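Local coordinates for ferripyochelin binding protein (PDB 3R3R) that binds zinc and belongs to the gamma-class carbonic anhydrase family of left-handed beta-helix proteins, though its physiological role remains inferred, at residues V55-G58 and A59-I63; L84-G87 and E88-V92; V96-G100 and C101-N105; S131-P134 and Q135-L139. One frame throughout, in Å; residues are numbered along the deposited sequence.

In the fold
Four local contacts, each closing a corner of the left-handed beta-helix, follow one another along the chain without nesting or crossing. Interaction 1 turns the chain from strand 54-57 into strand 62-63, and interaction 2 repeats that turn one coil later, from 84-86 into 91-92, so the two corners stack and touch. The chain then enters strand 97-99, and interaction 3 rounds a different corner, into 102-103, carrying a zinc-binding histidine just before the bend; strand 102-103 lies beside 84-86. Interaction 4 rounds that same kind of corner two coils further on, from 132-133 into 138-139. Together they join the three faces of the prism.

Interaction 1: residues V55-G58 and A59-I63; sequences VAIG and ARTNI
Ile57 and Thr61 meet methyl to methyl across a corner of the chain, and the apolar contacts are its main substance. CG2 of Ile57 lies 3.5 Å from CG2 of Thr61, tighter than ordinary van der Waals packing, with the two side chains crossing at about a right angle. With its OG1 beside the backbone N (chi1 -75°), Thr61 turns CG2 toward the isoleucine and leaves the hydroxyl for other work. Ile57 also reaches past the bend: its CD1 meets CG1 of Ile63 tip to tip at 4.0 Å. Both isoleucines are buried, and their branched chains suit the narrow interior of the coil, where Ile57 also packs on Ile48 and Ile86.

The backbone between them is a type II beta turn from Gly58 to Thr61. Ile57, Gly58 and Thr61 occupy the corresponding places of the hexapeptide repeat, an aliphatic residue followed by glycine and, three places later, a small or beta-branched one, which builds the left-handed parallel beta-helix. Arg60 takes the left-handed conformation at the third position of the turn (phi 66°), unusual for a residue with a side chain. Gly58 O comes within 3.3 Å of Thr61 CB, so the turn folds closely over its own threonine.

Polar bonds run to the next coil. Thr61 OG1 gives a hydrogen bond to Gly87 O and receives one from Val90 N. Arg60, pointing outward, forms salt bridges through NE with Asp89 and through NH2 with Glu88.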
ATOM      1  N   VAL A  55       5.814   0.816  -8.468  1.00 12.26           N
ATOM      2  CA  VAL A  55       4.966   0.422  -7.350  1.00 11.85           C
ATOM      3  C   VAL A  55       4.172  -0.804  -7.792  1.00 12.70           C
ATOM      4  O   VAL A  55       3.522  -0.766  -8.836  1.00 14.50           O
ATOM      5  CB  VAL A  55       3.992   1.556  -6.974  1.00 12.62           C
ATOM      6  CG1 VAL A  55       3.092   1.102  -5.836  1.00 12.99           C
ATOM      7  CG2 VAL A  55       4.756   2.823  -6.588  1.00 11.83           C
ATOM      8  N   ALA A  56       4.263  -1.896  -7.033  1.00 11.93           N
ATOM      9  CA  ALA A  56       3.515  -3.122  -7.346  1.00 13.18           C
ATOM     10  C   ALA A  56       2.633  -3.454  -6.162  1.00 12.24           C
ATOM     11  O   ALA A  56       3.130  -3.549  -5.033  1.00 13.56           O
ATOM     12  CB  ALA A  56       4.462  -4.292  -7.671  1.00 14.53           C
ATOM     13  N   ILE A  57       1.330  -3.590  -6.404  1.00 12.20           N
ATOM     14  CA  ILE A  57       0.366  -3.844  -5.340  1.00 11.91           C
ATOM     15  C   ILE A  57      -0.391  -5.129  -5.650  1.00 12.98           C
ATOM     16  O   ILE A  57      -1.029  -5.237  -6.690  1.00 14.07           O
ATOM     17  CB  ILE A  57      -0.592  -2.652  -5.134  1.00 12.00           C
ATOM     18  CG1 ILE A  57       0.208  -1.357  -4.913  1.00 13.01           C
ATOM     19  CG2 ILE A  57      -1.500  -2.928  -3.950  1.00 13.41           C
ATOM     20  CD1 ILE A  57      -0.635  -0.116  -4.628  1.00 13.42           C
ATOM     21  N   GLY A  58      -0.290  -6.096  -4.742  1.00 13.96           N
ATOM     22  CA  GLY A  58      -0.844  -7.423  -4.951  1.00 14.58           C
ATOM     23  C   GLY A  58      -2.352  -7.500  -4.787  1.00 13.74           C
ATOM     24  O   GLY A  58      -3.001  -6.561  -4.309  1.00 13.31           O
ATOM     25  N   ALA A  59      -2.911  -8.645  -5.168  1.00 13.84           N
ATOM     26  CA  ALA A  59      -4.356  -8.823  -5.248  1.00 15.18           C
ATOM     27  C   ALA A  59      -5.061  -8.632  -3.904  1.00 13.66           C
ATOM     28  O   ALA A  59      -4.546  -9.016  -2.841  1.00 14.06           O
ATOM     29  CB  ALA A  59      -4.707 -10.194  -5.851  1.00 17.10           C
ATOM     30  N   ARG A  60      -6.252  -8.040  -3.966  1.00 14.79           N
ATOM     31  CA  ARG A  60      -7.136  -7.919  -2.807  1.00 15.21           C
ATOM     32  C   ARG A  60      -6.557  -7.028  -1.723  1.00 12.92           C
ATOM     33  O   ARG A  60      -6.874  -7.186  -0.548  1.00 13.73           O
ATOM     34  CB  ARG A  60      -7.514  -9.306  -2.240  1.00 17.22           C
ATOM     35  CG  ARG A  60      -8.186 -10.240  -3.266  1.00 18.00           C
ATOM     36  CD  ARG A  60      -8.388 -11.659  -2.727  1.00 19.68           C
ATOM     37  NE  ARG A  60      -7.135 -12.214  -2.237  1.00 20.13           N
ATOM     38  CZ  ARG A  60      -6.192 -12.768  -2.999  1.00 20.43           C
ATOM     39  NH1 ARG A  60      -6.353 -12.922  -4.317  1.00 20.94           N
ATOM     40  NH2 ARG A  60      -5.074 -13.192  -2.432  1.00 19.38           N
ATOM     41  N   THR A  61      -5.723  -6.080  -2.128  1.00 11.99           N
ATOM     42  CA  THR A  61      -5.133  -5.117  -1.200  1.00 11.12           C
ATOM     43  C   THR A  61      -5.852  -3.780  -1.289  1.00 10.83           C
ATOM     44  O   THR A  61      -6.198  -3.321  -2.387  1.00 12.01           O
ATOM     45  CB  THR A  61      -3.629  -4.989  -1.492  1.00 11.69           C
ATOM     46  OG1 THR A  61      -3.002  -6.170  -0.967  1.00 12.46           O
ATOM     47  CG2 THR A  61      -3.001  -3.709  -0.902  1.00 11.32           C
ATOM     48  N   ASN A  62      -6.120  -3.188  -0.120  1.00 10.14           N
ATOM     49  CA  ASN A  62      -6.740  -1.880  -0.043  1.00 10.98           C
ATOM     50  C   ASN A  62      -5.719  -0.828   0.366  1.00  9.42           C
ATOM     51  O   ASN A  62      -4.894  -1.046   1.264  1.00  9.74           O
ATOM     52  CB  ASN A  62      -7.972  -1.882   0.880  1.00 11.25           C
ATOM     53  CG  ASN A  62      -7.677  -2.388   2.285  1.00 11.09           C
ATOM     54  OD1 ASN A  62      -7.727  -3.613   2.571  1.00 13.41           O
ATOM     55  ND2 ASN A  62      -7.384  -1.465   3.169  1.00  9.59           N
ATOM     56  N   ILE A  63      -5.781   0.300  -0.328  1.00  9.86           N
ATOM     57  CA  ILE A  63      -5.002   1.471   0.008  1.00  9.33           C
ATOM     58  C   ILE A  63      -5.993   2.556   0.415  1.00  8.91           C
ATOM     59  O   ILE A  63      -6.694   3.127  -0.428  1.00  9.62           O
ATOM     60  CB  ILE A  63      -4.136   1.974  -1.186  1.00  9.93           C
ATOM     61  CG1 ILE A  63      -3.273   0.847  -1.796  1.00 10.41           C
ATOM     62  CG2 ILE A  63      -3.272   3.150  -0.733  1.00 11.16           C
ATOM     63  CD1 ILE A  63      -2.303   0.206  -0.836  1.00 11.01           C
TER

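Interaction 2: residues L84-G87 and E88-V92; sequences LIIG and EDVTV
Ile86 and Val90 cross at about a right angle on the inner side of this bend. Ile86 touches with CG2 alone, and this methyl sits against the fork of the valine, nearest to Val90 CG1 at 3.8 Å. Val90 holds CG1 anti to its own backbone N (chi1 171°), which presents that methyl to Ile86; its second methyl, CG2, is turned to the backbone of the bend, 3.7 Å from Gly87 O. A beta-branched residue fits here because its fork meets the isoleucine while CG2 also packs on the carbonyl group of Gly87.

Gly87, having no side chain, suits the point where the chain leaves the strand and Val90 comes close, and Asp89 bends the path by adopting a left-handed conformation (phi 57°). Glu88 directs its side chain outward, its CB and CG against Gly87 C, with CB at 3.7 Å. Its backbone N is hydrogen-bonded to Asn105 OD1 on the following coil.

Inside the prism, Leu98 of strand 97-99 packs on both Ile86 and Val92, and Leu69 of strand 68-70 also touches Ile86. Strand 84-86 lies in parallel between 54-57 and 102-103, while 91-92 runs between 62-63 and 107-109. On the outer side, Thr91 OG1 is hydrogen-bonded to Ser167 OG of helix 158-182, which lies along this face of the beta-helix.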
ATOM      1  N   LEU A  84       8.395   0.231  -4.444  1.00 10.47           N
ATOM      2  CA  LEU A  84       7.421  -0.058  -3.410  1.00 10.73           C
ATOM      3  C   LEU A  84       6.700  -1.336  -3.796  1.00 10.97           C
ATOM      4  O   LEU A  84       6.030  -1.380  -4.842  1.00 12.19           O
ATOM      5  CB  LEU A  84       6.441   1.111  -3.301  1.00 10.64           C
ATOM      6  CG  LEU A  84       5.277   0.925  -2.319  1.00 12.10           C
ATOM      7  CD1 LEU A  84       5.752   0.611  -0.897  1.00 11.77           C
ATOM      8  CD2 LEU A  84       4.433   2.197  -2.330  1.00 11.82           C
ATOM      9  N   ILE A  85       6.836  -2.362  -2.961  1.00 11.22           N
ATOM     10  CA  ILE A  85       6.291  -3.678  -3.265  1.00 11.85           C
ATOM     11  C   ILE A  85       5.346  -4.045  -2.145  1.00 10.53           C
ATOM     12  O   ILE A  85       5.756  -4.068  -0.990  1.00 12.23           O
ATOM     13  CB  ILE A  85       7.417  -4.719  -3.354  1.00 14.60           C
ATOM     14  CG1 ILE A  85       8.364  -4.378  -4.512  1.00 16.96           C
ATOM     15  CG2 ILE A  85       6.820  -6.125  -3.516  1.00 16.74           C
ATOM     16  CD1 ILE A  85       9.724  -5.102  -4.473  1.00 19.70           C
ATOM     17  N   ILE A  86       4.087  -4.304  -2.483  1.00 11.35           N
ATOM     18  CA  ILE A  86       3.067  -4.611  -1.485  1.00 12.09           C
ATOM     19  C   ILE A  86       2.383  -5.904  -1.915  1.00 12.19           C
ATOM     20  O   ILE A  86       2.001  -6.047  -3.080  1.00 12.40           O
ATOM     21  CB  ILE A  86       2.014  -3.473  -1.372  1.00 11.10           C
ATOM     22  CG1 ILE A  86       2.684  -2.131  -1.062  1.00 11.57           C
ATOM     23  CG2 ILE A  86       0.915  -3.816  -0.338  1.00 12.64           C
ATOM     24  CD1 ILE A  86       1.728  -0.961  -1.126  1.00 13.41           C
ATOM     25  N   GLY A  87       2.224  -6.837  -0.978  1.00 12.26           N
ATOM     26  CA  GLY A  87       1.661  -8.146  -1.281  1.00 13.64           C
ATOM     27  C   GLY A  87       0.151  -8.183  -1.367  1.00 12.58           C
ATOM     28  O   GLY A  87      -0.497  -7.166  -1.628  1.00 13.42           O
ATOM     29  N   GLU A  88      -0.391  -9.390  -1.192  1.00 13.65           N
ATOM     30  CA  GLU A  88      -1.814  -9.682  -1.316  1.00 14.00           C
ATOM     31  C   GLU A  88      -2.525  -9.583   0.031  1.00 12.47           C
ATOM     32  O   GLU A  88      -1.919  -9.828   1.080  1.00 12.82           O
ATOM     33  CB  GLU A  88      -2.007 -11.106  -1.858  1.00 15.70           C
ATOM     34  CG  GLU A  88      -1.282 -11.334  -3.164  1.00 17.90           C
ATOM     35  CD  GLU A  88      -1.669 -12.640  -3.842  1.00 20.42           C
ATOM     36  OE1 GLU A  88      -2.111 -13.593  -3.168  1.00 20.76           O
ATOM     37  OE2 GLU A  88      -1.537 -12.718  -5.078  1.00 23.62           O
ATOM     38  N   ASP A  89      -3.809  -9.228   0.010  1.00 13.67           N
ATOM     39  CA  ASP A  89      -4.640  -9.175   1.224  1.00 13.64           C
ATOM     40  C   ASP A  89      -4.049  -8.239   2.270  1.00 11.54           C
ATOM     41  O   ASP A  89      -4.116  -8.512   3.473  1.00 11.84           O
ATOM     42  CB  ASP A  89      -4.845 -10.583   1.807  1.00 15.57           C
ATOM     43  CG  ASP A  89      -5.543 -11.515   0.834  1.00 17.56           C
ATOM     44  OD1 ASP A  89      -6.676 -11.199   0.404  1.00 19.75           O
ATOM     45  OD2 ASP A  89      -4.935 -12.525   0.443  1.00 21.11           O
ATOM     46  N   VAL A  90      -3.458  -7.145   1.796  1.00 10.92           N
ATOM     47  CA  VAL A  90      -2.875  -6.139   2.681  1.00 11.12           C
ATOM     48  C   VAL A  90      -3.890  -5.032   2.929  1.00  9.32           C
ATOM     49  O   VAL A  90      -4.599  -4.619   2.005  1.00 10.86           O
ATOM     50  CB  VAL A  90      -1.561  -5.559   2.085  1.00 11.04           C
ATOM     51  CG1 VAL A  90      -1.063  -4.361   2.880  1.00 11.38           C
ATOM     52  CG2 VAL A  90      -0.490  -6.645   2.040  1.00 12.25           C
ATOM     53  N   THR A  91      -3.940  -4.554   4.172  1.00  9.85           N
ATOM     54  CA  THR A  91      -4.739  -3.400   4.542  1.00 10.44           C
ATOM     55  C   THR A  91      -3.817  -2.241   4.865  1.00  9.41           C
ATOM     56  O   THR A  91      -3.138  -2.248   5.893  1.00 11.15           O
ATOM     57  CB  THR A  91      -5.632  -3.760   5.754  1.00 11.22           C
ATOM     58  OG1 THR A  91      -6.522  -4.824   5.381  1.00 11.65           O
ATOM     59  CG2 THR A  91      -6.467  -2.566   6.216  1.00 11.83           C
ATOM     60  N   VAL A  92      -3.735  -1.284   3.944  1.00  9.45           N
ATOM     61  CA  VAL A  92      -3.000  -0.049   4.194  1.00  9.14           C
ATOM     62  C   VAL A  92      -3.993   0.984   4.724  1.00  8.99           C
ATOM     63  O   VAL A  92      -4.866   1.448   3.996  1.00  9.40           O
ATOM     64  CB  VAL A  92      -2.252   0.439   2.928  1.00  9.17           C
ATOM     65  CG1 VAL A  92      -1.590   1.800   3.170  1.00 10.30           C
ATOM     66  CG2 VAL A  92      -1.231  -0.623   2.484  1.00 10.74           C
TER

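Interaction 3: residues V96-G100 and C101-N105; sequences VMLHG and CTIGN. With ZN (zinc ion), chain B.
His99 NE2 binds the zinc ion at 2.0 Å. The histidine stands just before a bend, its ring turned outward, while Leu98, Cys101 and Ile103 form the inner side. Three waters complete much of the metal's shell, water 2 at 2.0 Å from zinc and two others more distant, and His70 ND1 supplies the second protein ligand. The two imidazole planes stand about 80° apart. On the far side of the His99 ring, ND1 is hydrogen-bonded to Asp117 OD2, a second-shell carboxylate that fixes the rotation of the ring and directs NE2 at the metal.

Leu98, next to this histidine, faces the other way, into the core. Its CD1 lies 3.9 Å from Ile103 CD1, with CD2 nearly as close, so the isoleucine tip presses on the leucine fork while the two side chains cross at about a right angle. Cys101 fills the corner between them: with SG between the backbone N and the carbonyl carbon (chi1 55°), the sulfur is brought to 4.2 Å from Leu98 CB. A small, weakly polar thiol suits this buried place, where it also meets Leu84 and Val115. Gly100 makes the bend with a positive phi of 60°, a conformation easy for glycine.

The in-and-out alternation along a strand that ends at a corner of the left-handed beta-helix is how gamma-class carbonic anhydrases mount metal-binding histidines on the outside of the prism; in members of that family a neighbouring subunit of the trimer contributes a further histidine.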
ATOM      1  N   VAL A  96      -1.818   6.661   5.510  1.00  7.30           N
ATOM      2  CA  VAL A  96      -0.513   6.031   5.662  1.00  7.94           C
ATOM      3  C   VAL A  96       0.471   6.563   4.623  1.00  7.10           C
ATOM      4  O   VAL A  96       0.091   6.863   3.480  1.00  8.27           O
ATOM      5  CB  VAL A  96      -0.663   4.492   5.601  1.00  7.79           C
ATOM      6  CG1 VAL A  96       0.675   3.811   5.356  1.00  9.23           C
ATOM      7  CG2 VAL A  96      -1.285   4.009   6.900  1.00  8.73           C
ATOM      8  N   MET A  97       1.725   6.709   5.041  1.00  7.19           N
ATOM      9  CA  MET A  97       2.827   7.088   4.169  1.00  6.64           C
ATOM     10  C   MET A  97       3.703   5.867   3.936  1.00  7.04           C
ATOM     11  O   MET A  97       4.315   5.365   4.895  1.00  8.11           O
ATOM     12  CB  MET A  97       3.653   8.147   4.908  1.00  8.36           C
ATOM     13  CG  MET A  97       4.870   8.657   4.153  1.00  8.60           C
ATOM     14  SD  MET A  97       4.438   9.662   2.730  1.00 10.11           S
ATOM     15  CE  MET A  97       5.178   8.722   1.395  1.00 11.38           C
ATOM     16  N   LEU A  98       3.764   5.381   2.696  1.00  7.80           N
ATOM     17  CA  LEU A  98       4.649   4.251   2.352  1.00  8.38           C
ATOM     18  C   LEU A  98       5.684   4.749   1.384  1.00  7.58           C
ATOM     19  O   LEU A  98       5.327   5.356   0.366  1.00  8.83           O
ATOM     20  CB  LEU A  98       3.871   3.115   1.679  1.00  8.97           C
ATOM     21  CG  LEU A  98       2.764   2.455   2.512  1.00  8.74           C
ATOM     22  CD1 LEU A  98       2.114   1.322   1.701  1.00 10.35           C
ATOM     23  CD2 LEU A  98       3.263   1.969   3.855  1.00  9.40           C
ATOM     24  N   HIS A  99       6.952   4.486   1.664  1.00  8.51           N
ATOM     25  CA  HIS A  99       8.010   4.993   0.804  1.00  8.19           C
ATOM     26  C   HIS A  99       9.057   3.912   0.590  1.00  8.27           C
ATOM     27  O   HIS A  99       9.804   3.583   1.509  1.00  9.46           O
ATOM     28  CB  HIS A  99       8.676   6.240   1.401  1.00  9.29           C
ATOM     29  CG  HIS A  99       9.238   7.167   0.362  1.00  9.35           C
ATOM     30  ND1 HIS A  99      10.462   6.972  -0.240  1.00 10.49           N
ATOM     31  CD2 HIS A  99       8.702   8.263  -0.227  1.00  9.15           C
ATOM     32  CE1 HIS A  99      10.660   7.926  -1.135  1.00 11.08           C
ATOM     33  NE2 HIS A  99       9.617   8.738  -1.133  1.00 10.14           N
ATOM     34  N   GLY A 100       9.119   3.349  -0.616  1.00  9.46           N
ATOM     35  CA  GLY A 100      10.224   2.492  -1.004  1.00 10.88           C
ATOM     36  C   GLY A 100      10.428   1.243  -0.169  1.00 10.53           C
ATOM     37  O   GLY A 100      11.548   0.751  -0.062  1.00 11.32           O
ATOM     38  N   CYS A 101       9.351   0.698   0.383  1.00 10.37           N
ATOM     39  CA  CYS A 101       9.435  -0.437   1.293  1.00 10.14           C
ATOM     40  C   CYS A 101       8.861  -1.699   0.648  1.00 10.28           C
ATOM     41  O   CYS A 101       8.320  -1.648  -0.472  1.00 11.42           O
ATOM     42  CB  CYS A 101       8.718  -0.107   2.603  1.00 10.85           C
ATOM     43  SG  CYS A 101       6.985   0.413   2.389  1.00 11.11           S
ATOM     44  N   THR A 102       9.002  -2.821   1.350  1.00 10.46           N
ATOM     45  CA  THR A 102       8.441  -4.091   0.910  1.00 11.70           C
ATOM     46  C   THR A 102       7.505  -4.590   1.991  1.00 10.86           C
ATOM     47  O   THR A 102       7.892  -4.678   3.163  1.00 12.49           O
ATOM     48  CB  THR A 102       9.555  -5.124   0.690  1.00 14.21           C
ATOM     49  OG1 THR A 102      10.430  -4.626  -0.314  1.00 14.67           O
ATOM     50  CG2 THR A 102       9.000  -6.485   0.235  1.00 16.97           C
ATOM     51  N   ILE A 103       6.270  -4.887   1.599  1.00 11.27           N
ATOM     52  CA  ILE A 103       5.271  -5.387   2.521  1.00 11.67           C
ATOM     53  C   ILE A 103       4.786  -6.725   2.000  1.00 12.88           C
ATOM     54  O   ILE A 103       4.462  -6.846   0.828  1.00 13.61           O
ATOM     55  CB  ILE A 103       4.096  -4.413   2.628  1.00 11.63           C
ATOM     56  CG1 ILE A 103       4.605  -3.060   3.119  1.00 14.34           C
ATOM     57  CG2 ILE A 103       3.005  -4.999   3.529  1.00 12.23           C
ATOM     58  CD1 ILE A 103       3.530  -2.008   3.233  1.00 14.27           C
ATOM     59  N   GLY A 104       4.765  -7.732   2.867  1.00 13.04           N
ATOM     60  CA  GLY A 104       4.338  -9.066   2.486  1.00 13.84           C
ATOM     61  C   GLY A 104       2.834  -9.168   2.398  1.00 13.84           C
ATOM     62  O   GLY A 104       2.138  -8.186   2.184  1.00 16.67           O
ATOM     63  N   ASN A 105       2.332 -10.386   2.545  1.00 13.45           N
ATOM     64  CA  ASN A 105       0.906 -10.659   2.452  1.00 13.05           C
ATOM     65  C   ASN A 105       0.227 -10.597   3.811  1.00 12.26           C
ATOM     66  O   ASN A 105       0.846 -10.915   4.826  1.00 12.57           O
ATOM     67  CB  ASN A 105       0.686 -12.070   1.892  1.00 14.30           C
ATOM     68  CG  ASN A 105       1.390 -12.300   0.572  1.00 16.58           C
ATOM     69  OD1 ASN A 105       1.346 -11.468  -0.332  1.00 16.26           O
ATOM     70  ND2 ASN A 105       2.041 -13.444   0.453  1.00 19.95           N
TER
HETATM   71 ZN    ZN B 185       9.354  10.420  -2.213  1.00 11.06          ZN
HETATM   72  O   HOH W   1      11.453   9.940  -3.016  1.00 17.48           O
HETATM   73  O   HOH W   2      10.368  12.002  -2.860  1.00 15.26           O
HETATM   74  O   HOH W   3      10.745  11.069  -0.476  1.00 20.78           O

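Interaction 4: residues S131-P134 and Q135-L139; sequences SLVP and QHKRL
Val133 touches both Lys137 and Leu139, one methyl for each, while the backbone of Pro134 closes the turn between them. Val133 CG1 lies 4.0 Å from Lys137 CB, the two side chains crossing at about a right angle, and Val133 CG2 meets Leu139 CD1 tip to tip at 4.1 Å. Val133 and Leu139 are the buried pair, whereas lysine suits its exposed place by lending only its aliphatic root: with CG anti to the backbone N (chi1 178°) and a bend at chi2, the chain carries its amino group away from the valine.

One backbone hydrogen bond underlies these contacts, from Lys137 N to Pro134 O at 3.3 Å. The bond spans a type II beta turn from Pro134 to Lys137, which forms a corner of the left-handed beta-helix at the last coil of these two sheets. Pro134 supplies the carbonyl and, at the end of its strand, has no N-H to give; His136 takes the left-handed conformation at the third position. Lys137 CB also lies close to that carbonyl, 3.4 Å from Pro134 O.

Further out, Gln135 projects toward the metal site, with NE2 making a weak hydrogen bond to Asp117 OD1; its nearest side-chain atom is about 9 Å from the zinc ion. Arg138 forms a salt bridge with Glu122. Val133 pairs through its backbone with Ile114 and Leu116 of the preceding coil, and strands 132-133 and 138-139 are the last of their parallel sheets, with Leu139 packing on Tyr145 of strand 143-146.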
ATOM      1  N   SER A 131       2.379   4.683  13.841  1.00  8.90           N
ATOM      2  CA  SER A 131       3.728   4.148  14.013  1.00  9.34           C
ATOM      3  C   SER A 131       4.704   4.651  12.957  1.00  9.03           C
ATOM      4  O   SER A 131       4.299   5.195  11.921  1.00  9.67           O
ATOM      5  CB  SER A 131       3.672   2.630  13.922  1.00 10.99           C
ATOM      6  OG  SER A 131       2.942   2.069  15.005  1.00 12.68           O
ATOM      7  N   LEU A 132       5.986   4.453  13.219  1.00  9.18           N
ATOM      8  CA  LEU A 132       7.013   4.766  12.240  1.00  8.81           C
ATOM      9  C   LEU A 132       7.953   3.570  12.130  1.00  9.27           C
ATOM     10  O   LEU A 132       8.533   3.156  13.120  1.00 10.02           O
ATOM     11  CB  LEU A 132       7.766   6.049  12.624  1.00 11.40           C
ATOM     12  CG  LEU A 132       8.755   6.532  11.559  1.00 17.48           C
ATOM     13  CD1 LEU A 132       8.895   8.042  11.579  1.00 19.83           C
ATOM     14  CD2 LEU A 132      10.055   5.868  11.788  1.00 17.75           C
ATOM     15  N   VAL A 133       8.100   3.054  10.916  1.00  9.35           N
ATOM     16  CA  VAL A 133       9.014   1.947  10.651  1.00 10.28           C
ATOM     17  C   VAL A 133      10.218   2.532   9.920  1.00  9.94           C
ATOM     18  O   VAL A 133      10.083   2.977   8.782  1.00 10.78           O
ATOM     19  CB  VAL A 133       8.349   0.860   9.787  1.00 10.60           C
ATOM     20  CG1 VAL A 133       9.317  -0.277   9.527  1.00 12.20           C
ATOM     21  CG2 VAL A 133       7.042   0.354  10.420  1.00 11.16           C
ATOM     22  N   PRO A 134      11.389   2.577  10.593  0.50 11.37           N
ATOM     23  CA  PRO A 134      12.600   3.187  10.025  0.50 12.61           C
ATOM     24  C   PRO A 134      13.110   2.526   8.755  0.50 11.14           C
ATOM     25  O   PRO A 134      12.752   1.386   8.436  0.50 11.54           O
ATOM     26  CB  PRO A 134      13.644   2.987  11.134  0.50 12.46           C
ATOM     27  CG  PRO A 134      12.871   3.006  12.356  0.50 12.26           C
ATOM     28  CD  PRO A 134      11.577   2.278  12.026  0.50 11.56           C
ATOM     29  N   GLN A 135      13.979   3.241   8.047  1.00 11.91           N
ATOM     30  CA  GLN A 135      14.629   2.678   6.867  1.00 12.36           C
ATOM     31  C   GLN A 135      15.328   1.374   7.210  1.00 12.26           C
ATOM     32  O   GLN A 135      15.982   1.269   8.254  1.00 13.72           O
ATOM     33  CB  GLN A 135      15.655   3.643   6.264  1.00 13.93           C
ATOM     34  CG  GLN A 135      14.992   4.807   5.557  1.00 15.74           C
ATOM     35  CD  GLN A 135      15.983   5.659   4.772  1.00 17.14           C
ATOM     36  OE1 GLN A 135      17.158   5.728   5.119  1.00 21.30           O
ATOM     37  NE2 GLN A 135      15.510   6.311   3.713  1.00 18.70           N
ATOM     38  N   HIS A 136      15.174   0.389   6.329  1.00 13.18           N
ATOM     39  CA  HIS A 136      15.885  -0.887   6.408  1.00 14.64           C
ATOM     40  C   HIS A 136      15.467  -1.780   7.561  1.00 15.17           C
ATOM     41  O   HIS A 136      16.047  -2.837   7.745  1.00 17.89           O
ATOM     42  CB  HIS A 136      17.405  -0.673   6.395  1.00 17.97           C
ATOM     43  CG  HIS A 136      17.851   0.167   5.247  1.00 21.26           C
ATOM     44  ND1 HIS A 136      17.706  -0.239   3.938  1.00 24.29           N
ATOM     45  CD2 HIS A 136      18.357   1.421   5.201  1.00 23.06           C
ATOM     46  CE1 HIS A 136      18.127   0.721   3.134  1.00 24.78           C
ATOM     47  NE2 HIS A 136      18.523   1.741   3.876  1.00 25.21           N
ATOM     48  N   LYS A 137      14.429  -1.402   8.296  1.00 14.21           N
ATOM     49  CA  LYS A 137      13.961  -2.224   9.413  1.00 15.01           C
ATOM     50  C   LYS A 137      13.177  -3.439   8.918  1.00 14.07           C
ATOM     51  O   LYS A 137      12.284  -3.294   8.089  1.00 14.51           O
ATOM     52  CB  LYS A 137      13.052  -1.382  10.306  1.00 17.20           C
ATOM     53  CG  LYS A 137      12.435  -2.077  11.506  1.00 22.78           C
ATOM     54  CD  LYS A 137      13.408  -2.254  12.634  1.00 26.90           C
ATOM     55  CE  LYS A 137      12.664  -2.785  13.864  1.00 29.91           C
ATOM     56  NZ  LYS A 137      13.565  -2.934  15.037  1.00 32.36           N
ATOM     57  N   ARG A 138      13.508  -4.623   9.431  1.00 15.02           N
ATOM     58  CA  ARG A 138      12.764  -5.842   9.127  1.00 14.70           C
ATOM     59  C   ARG A 138      11.798  -6.132  10.274  1.00 15.33           C
ATOM     60  O   ARG A 138      12.222  -6.180  11.430  1.00 18.40           O
ATOM     61  CB  ARG A 138      13.722  -7.027   8.926  1.00 17.82           C
ATOM     62  CG  ARG A 138      13.003  -8.355   8.733  1.00 19.63           C
ATOM     63  CD  ARG A 138      13.978  -9.491   8.471  1.00 21.84           C
ATOM     64  NE  ARG A 138      14.523  -9.416   7.118  1.00 23.15           N
ATOM     65  CZ  ARG A 138      13.929  -9.910   6.033  1.00 23.92           C
ATOM     66  NH1 ARG A 138      12.753 -10.526   6.125  1.00 23.93           N
ATOM     67  NH2 ARG A 138      14.508  -9.774   4.847  1.00 25.88           N
ATOM     68  N   LEU A 139      10.517  -6.330   9.956  1.00 13.27           N
ATOM     69  CA  LEU A 139       9.511  -6.692  10.951  1.00 13.52           C
ATOM     70  C   LEU A 139       9.157  -8.161  10.778  1.00 14.06           C
ATOM     71  O   LEU A 139       8.648  -8.580   9.741  1.00 13.61           O
ATOM     72  CB  LEU A 139       8.247  -5.849  10.798  1.00 13.52           C
ATOM     73  CG  LEU A 139       8.454  -4.339  10.928  1.00 16.65           C
ATOM     74  CD1 LEU A 139       7.143  -3.635  11.218  1.00 15.83           C
ATOM     75  CD2 LEU A 139       9.480  -3.999  11.995  1.00 19.32           C
TER